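Local coordinates for protein NS1 (Human bocavirus, PDB 4KW3) that probably initiates rolling-circle replication of the viral genome, its N-terminal origin-recognition and nickase domain binding the replication origin and nicking one DNA strand, at residues F16-K21 against S132-F137; A85-M90 against C101-Q106. One frame throughout, in Å; residues are numbered along the deposited sequence.

Interaction 1: residues F16-K21 against S132-F137; sequences FTYVFK and SSCAQF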
loop_
_atom_site.group_PDB
_atom_site.type_symbol
_atom_site.label_atom_id
_atom_site.label_comp_id
_atom_site.label_asym_id
_atom_site.label_seq_id
_atom_site.Cartn_x
_atom_site.Cartn_y
_atom_site.Cartn_z
ATOM N N PHE A 16 -15.002 -0.011 -4.326
ATOM C CA PHE A 16 -14.802 1.112 -3.423
ATOM C C PHE A 16 -13.319 1.321 -3.183
ATOM O O PHE A 16 -12.518 0.383 -3.291
ATOM C CB PHE A 16 -15.565 0.874 -2.111
ATOM C CG PHE A 16 -17.035 0.701 -2.316
ATOM C CD1 PHE A 16 -17.567 -0.557 -2.594
ATOM C CD2 PHE A 16 -17.892 1.813 -2.292
ATOM C CE1 PHE A 16 -18.936 -0.714 -2.824
ATOM C CE2 PHE A 16 -19.260 1.664 -2.515
ATOM C CZ PHE A 16 -19.781 0.398 -2.778
ATOM N N THR A 17 -12.953 2.554 -2.875
ATOM C CA THR A 17 -11.552 2.893 -2.657
ATOM C C THR A 17 -11.347 3.466 -1.256
ATOM O O THR A 17 -12.073 4.380 -0.822
ATOM C CB THR A 17 -11.049 3.861 -3.749
ATOM O OG1 THR A 17 -11.219 3.243 -5.034
ATOM C CG2 THR A 17 -9.549 4.233 -3.539
ATOM N N TYR A 18 -10.388 2.895 -0.531
ATOM C CA TYR A 18 -10.065 3.371 0.817
ATOM C C TYR A 18 -8.630 3.892 0.907
ATOM O O TYR A 18 -7.745 3.486 0.136
ATOM C CB TYR A 18 -10.227 2.251 1.844
ATOM C CG TYR A 18 -11.625 1.677 1.970
ATOM C CD1 TYR A 18 -12.059 0.653 1.136
ATOM C CD2 TYR A 18 -12.497 2.136 2.950
ATOM C CE1 TYR A 18 -13.325 0.105 1.272
ATOM C CE2 TYR A 18 -13.757 1.614 3.078
ATOM C CZ TYR A 18 -14.174 0.596 2.237
ATOM O OH TYR A 18 -15.458 0.084 2.374
ATOM N N VAL A 19 -8.396 4.773 1.874
ATOM C CA VAL A 19 -7.042 5.163 2.212
ATOM C C VAL A 19 -6.760 4.832 3.670
ATOM O O VAL A 19 -7.444 5.315 4.581
ATOM C CB VAL A 19 -6.759 6.660 1.965
ATOM C CG1 VAL A 19 -5.316 6.981 2.407
ATOM C CG2 VAL A 19 -6.924 6.981 0.508
ATOM N N PHE A 20 -5.743 3.999 3.870
ATOM C CA PHE A 20 -5.254 3.652 5.191
ATOM C C PHE A 20 -4.018 4.491 5.492
ATOM O O PHE A 20 -3.119 4.555 4.673
ATOM C CB PHE A 20 -4.889 2.162 5.245
ATOM C CG PHE A 20 -4.021 1.801 6.419
ATOM C CD1 PHE A 20 -4.584 1.547 7.661
ATOM C CD2 PHE A 20 -2.637 1.731 6.285
ATOM C CE1 PHE A 20 -3.788 1.232 8.746
ATOM C CE2 PHE A 20 -1.835 1.411 7.371
ATOM C CZ PHE A 20 -2.413 1.154 8.602
ATOM N N LYS A 21 -3.994 5.156 6.644
ATOM C CA LYS A 21 -2.824 5.909 7.115
ATOM C C LYS A 21 -2.149 5.138 8.246
ATOM O O LYS A 21 -2.795 4.822 9.241
ATOM C CB LYS A 21 -3.247 7.266 7.669
ATOM C CG LYS A 21 -2.987 8.454 6.783
ATOM C CD LYS A 21 -3.044 9.759 7.598
ATOM C CE LYS A 21 -4.481 10.162 7.982
ATOM N NZ LYS A 21 -5.071 11.225 7.104
ATOM N N SER A 132 -19.339 2.610 6.346
ATOM C CA SER A 132 -19.468 2.179 7.740
ATOM C C SER A 132 -18.488 1.054 8.083
ATOM O O SER A 132 -18.241 0.766 9.261
ATOM C CB SER A 132 -20.906 1.739 8.037
ATOM O OG SER A 132 -21.212 0.521 7.372
ATOM N N SER A 133 -17.915 0.430 7.054
ATOM C CA SER A 133 -16.998 -0.671 7.281
ATOM C C SER A 133 -15.593 -0.189 7.557
ATOM O O SER A 133 -14.718 -1.004 7.796
ATOM C CB SER A 133 -16.989 -1.652 6.120
ATOM O OG SER A 133 -18.267 -2.216 5.958
ATOM N N CYS A 134 -15.381 1.125 7.511
ATOM C CA CYS A 134 -14.068 1.692 7.775
ATOM C C CYS A 134 -13.383 1.206 9.064
ATOM O O CYS A 134 -12.233 0.794 9.026
ATOM C CB CYS A 134 -14.096 3.223 7.746
ATOM S SG CYS A 134 -14.006 3.919 6.098
ATOM N N ALA A 135 -14.069 1.269 10.200
ATOM C CA ALA A 135 -13.436 0.884 11.464
ATOM C C ALA A 135 -13.055 -0.602 11.496
ATOM O O ALA A 135 -11.958 -0.974 11.933
ATOM C CB ALA A 135 -14.326 1.241 12.645
ATOM N N GLN A 136 -13.967 -1.435 11.019
ATOM C CA GLN A 136 -13.744 -2.862 10.935
ATOM C C GLN A 136 -12.523 -3.144 10.059
ATOM O O GLN A 136 -11.642 -3.920 10.435
ATOM C CB GLN A 136 -14.996 -3.528 10.365
ATOM C CG GLN A 136 -14.924 -5.019 10.160
ATOM C CD GLN A 136 -16.060 -5.548 9.293
ATOM O OE1 GLN A 136 -16.798 -4.779 8.670
ATOM N NE2 GLN A 136 -16.230 -6.866 9.284
ATOM N N PHE A 137 -12.478 -2.492 8.899
ATOM C CA PHE A 137 -11.398 -2.656 7.939
ATOM C C PHE A 137 -10.090 -2.218 8.591
ATOM O O PHE A 137 -9.078 -2.917 8.503
ATOM C CB PHE A 137 -11.684 -1.837 6.678
ATOM C CG PHE A 137 -10.913 -2.287 5.457
ATOM C CD1 PHE A 137 -9.930 -3.271 5.547
ATOM C CD2 PHE A 137 -11.172 -1.717 4.214
ATOM C CE1 PHE A 137 -9.222 -3.689 4.419
ATOM C CE2 PHE A 137 -10.461 -2.113 3.092
ATOM C CZ PHE A 137 -9.488 -3.108 3.190
#
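Tyr18 and Phe137 form a T-shaped (edge-to-face) aromatic pair in which the phenylalanine supplies the edge and the tyrosine the face. The ring planes stand at 83° to one another, with centroids 5.2 Å apart. Phe137 presents its CD2–CE2 side: CD2 sits above the middle of the tyrosine ring, while CE2 makes the closest approach, 3.7 Å from Tyr18 CD1. With CG of Phe137 anti to its backbone N (chi1 -160°), the ring is carried off the first turn of the helix toward the strand.

The pair illustrates how a helix is seated on a β-sheet through aromatic side chains. Here the sheet is the central one of the nickase domain, which belongs to the Rep clan; strand 15-21 lies between strands 114-122 and 185-191, and helix 134-149 packs on one of its faces.

A sulfur–aromatic contact meets the same tyrosine from another direction. Cys134 SG lies in the ring plane at its edge, 3.8 Å from Tyr18 CE2. Tyr18 OH hydrogen-bonds Ala130 O in the loop before the helix, tethering the far end of the ring, and Ser133 OG is hydrogen-bonded to Asn129 O.

Interaction 2: residues A85-M90 against C101-Q106; sequences ATTTLM and CDIIVQ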
loop_
_atom_site.group_PDB
_atom_site.type_symbol
_atom_site.label_atom_id
_atom_site.label_comp_id
_atom_site.label_asym_id
_atom_site.label_seq_id
_atom_site.Cartn_x
_atom_site.Cartn_y
_atom_site.Cartn_z
ATOM N N ALA A 85 -5.521 -8.291 4.933
ATOM C CA ALA A 85 -6.626 -7.747 5.706
ATOM C C ALA A 85 -7.880 -7.533 4.844
ATOM O O ALA A 85 -8.997 -7.806 5.300
ATOM C CB ALA A 85 -6.217 -6.465 6.412
ATOM N N THR A 86 -7.681 -7.075 3.607
ATOM C CA THR A 86 -8.778 -6.830 2.670
ATOM C C THR A 86 -9.476 -8.140 2.301
ATOM O O THR A 86 -10.703 -8.208 2.188
ATOM C CB THR A 86 -8.289 -6.159 1.358
ATOM O OG1 THR A 86 -7.618 -4.927 1.645
ATOM C CG2 THR A 86 -9.453 -5.872 0.435
ATOM N N THR A 87 -8.666 -9.165 2.092
ATOM C CA THR A 87 -9.125 -10.523 1.850
ATOM C C THR A 87 -9.954 -10.999 3.030
ATOM O O THR A 87 -11.052 -11.533 2.858
ATOM C CB THR A 87 -7.919 -11.464 1.635
ATOM O OG1 THR A 87 -7.338 -11.186 0.352
ATOM C CG2 THR A 87 -8.348 -12.870 1.643
ATOM N N THR A 88 -9.417 -10.816 4.231
ATOM C CA THR A 88 -10.158 -11.151 5.432
ATOM C C THR A 88 -11.485 -10.379 5.485
ATOM O O THR A 88 -12.528 -10.966 5.801
ATOM C CB THR A 88 -9.329 -10.883 6.691
ATOM O OG1 THR A 88 -8.120 -11.651 6.632
ATOM C CG2 THR A 88 -10.120 -11.256 7.970
ATOM N N LEU A 89 -11.443 -9.082 5.155
ATOM C CA LEU A 89 -12.648 -8.249 5.138
ATOM C C LEU A 89 -13.722 -8.822 4.229
ATOM O O LEU A 89 -14.858 -9.022 4.671
ATOM C CB LEU A 89 -12.346 -6.826 4.691
ATOM C CG LEU A 89 -13.602 -5.947 4.519
ATOM C CD1 LEU A 89 -14.233 -5.540 5.836
ATOM C CD2 LEU A 89 -13.270 -4.703 3.715
ATOM N N MET A 90 -13.359 -9.110 2.976
ATOM C CA MET A 90 -14.323 -9.643 2.010
ATOM C C MET A 90 -14.819 -11.015 2.448
ATOM O O MET A 90 -15.971 -11.385 2.232
ATOM C CB MET A 90 -13.729 -9.712 0.610
ATOM C CG MET A 90 -13.499 -8.347 0.036
ATOM S SD MET A 90 -14.985 -7.329 0.161
ATOM C CE MET A 90 -15.941 -7.916 -1.236
ATOM N N CYS A 101 -13.720 -11.599 -5.193
ATOM C CA CYS A 101 -13.510 -10.160 -5.225
ATOM C C CYS A 101 -12.279 -9.778 -6.027
ATOM O O CYS A 101 -11.413 -10.595 -6.285
ATOM C CB CYS A 101 -13.336 -9.645 -3.806
ATOM S SG CYS A 101 -12.036 -10.519 -2.965
ATOM N N ASP A 102 -12.197 -8.518 -6.413
ATOM C CA ASP A 102 -10.966 -8.016 -6.975
ATOM C C ASP A 102 -10.372 -7.016 -6.008
ATOM O O ASP A 102 -11.101 -6.224 -5.394
ATOM C CB ASP A 102 -11.185 -7.402 -8.359
ATOM C CG ASP A 102 -11.450 -8.453 -9.429
ATOM O OD1 ASP A 102 -10.510 -9.227 -9.725
ATOM O OD2 ASP A 102 -12.573 -8.482 -9.996
ATOM N N ILE A 103 -9.053 -7.081 -5.843
ATOM C CA ILE A 103 -8.373 -6.208 -4.892
ATOM C C ILE A 103 -7.069 -5.664 -5.474
ATOM O O ILE A 103 -6.208 -6.431 -5.915
ATOM C CB ILE A 103 -8.046 -6.967 -3.580
ATOM C CG1 ILE A 103 -9.333 -7.485 -2.925
ATOM C CG2 ILE A 103 -7.253 -6.073 -2.607
ATOM C CD1 ILE A 103 -9.103 -8.555 -1.904
ATOM N N ILE A 104 -6.929 -4.340 -5.474
ATOM C CA ILE A 104 -5.634 -3.709 -5.711
ATOM C C ILE A 104 -5.212 -2.938 -4.454
ATOM O O ILE A 104 -6.042 -2.256 -3.829
ATOM C CB ILE A 104 -5.667 -2.768 -6.907
ATOM C CG1 ILE A 104 -5.971 -3.561 -8.188
ATOM C CG2 ILE A 104 -4.329 -1.977 -7.000
ATOM C CD1 ILE A 104 -6.381 -2.687 -9.396
ATOM N N VAL A 105 -3.939 -3.073 -4.071
ATOM C CA VAL A 105 -3.383 -2.333 -2.941
ATOM C C VAL A 105 -2.069 -1.708 -3.384
ATOM O O VAL A 105 -1.259 -2.344 -4.071
ATOM C CB VAL A 105 -3.174 -3.218 -1.650
ATOM C CG1 VAL A 105 -2.475 -2.437 -0.538
ATOM C CG2 VAL A 105 -4.484 -3.739 -1.112
ATOM N N GLN A 106 -1.885 -0.444 -3.020
ATOM C CA GLN A 106 -0.638 0.253 -3.284
ATOM C C GLN A 106 -0.214 1.084 -2.071
ATOM O O GLN A 106 -0.947 1.964 -1.611
ATOM C CB GLN A 106 -0.777 1.152 -4.505
ATOM C CG GLN A 106 0.489 1.916 -4.879
ATOM C CD GLN A 106 0.427 2.467 -6.295
ATOM O OE1 GLN A 106 0.414 1.706 -7.273
ATOM N NE2 GLN A 106 0.371 3.790 -6.414
#
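The first torsions of Thr86 and Ile103 bring methyl-bearing branches together across the contact. In Thr86 (chi1 -57°) the hydroxyl lies beside the backbone N and CG2 is anti to that nitrogen, which turns the methyl to the strand; in Ile103 (chi1 -60°) CG1 lies anti to the carbonyl carbon, and an extended chi2 carries CD1 forward. The two side chains reach toward each other tip to tip, with Thr86 CG2 3.6 Å from Ile103 CD1. CG1 and CG2 of the isoleucine also border that methyl, so one threonine branch is met by three carbons. The threonine hydroxyl is hydrogen-bonded to Val82 O, so the buried oxygen has a partner one turn back in the same helix.

Segments 85-90 and 101-106 run nearly antiparallel, at 154° with axes 9.7 Å apart, as a helix and the strand that follows it in an α/β layer. Cys101, Ile103 and Val105, every second residue, direct their side chains to the helix, whereas Asp102 points away.

One turn beyond Thr86, the bent chain of Met90 brings its terminal methyl alongside Cys101. Its CG lies 4.0 Å from Cys101 SG, and its CE is the same distance from Cys101 CB. Thr87 grazes the border of the contact, its OG1 3.9 Å from Ile103 CD1, where the two side chains cross at about a right angle.

In the fold
Phe137 takes part in interaction 1 and also packs on the helix of interaction 2. The ring that abuts Tyr18 touches Thr86 and Leu89 of helix 74-94, with Phe137 CD2 3.7 Å from Leu89 CD2; Gln136 also rests on Leu89. The centres of the two contacts are 11 Å apart, and interaction 2 is nested within the chain loop closed by interaction 1. Strand 114-122, which pairs with both 15-21 and 101-109, connects them through the sheet. It carries His115 and His117, predicted metal ligands; the side chains of Tyr18 and Val105 each lie about 7 Å from that of His117.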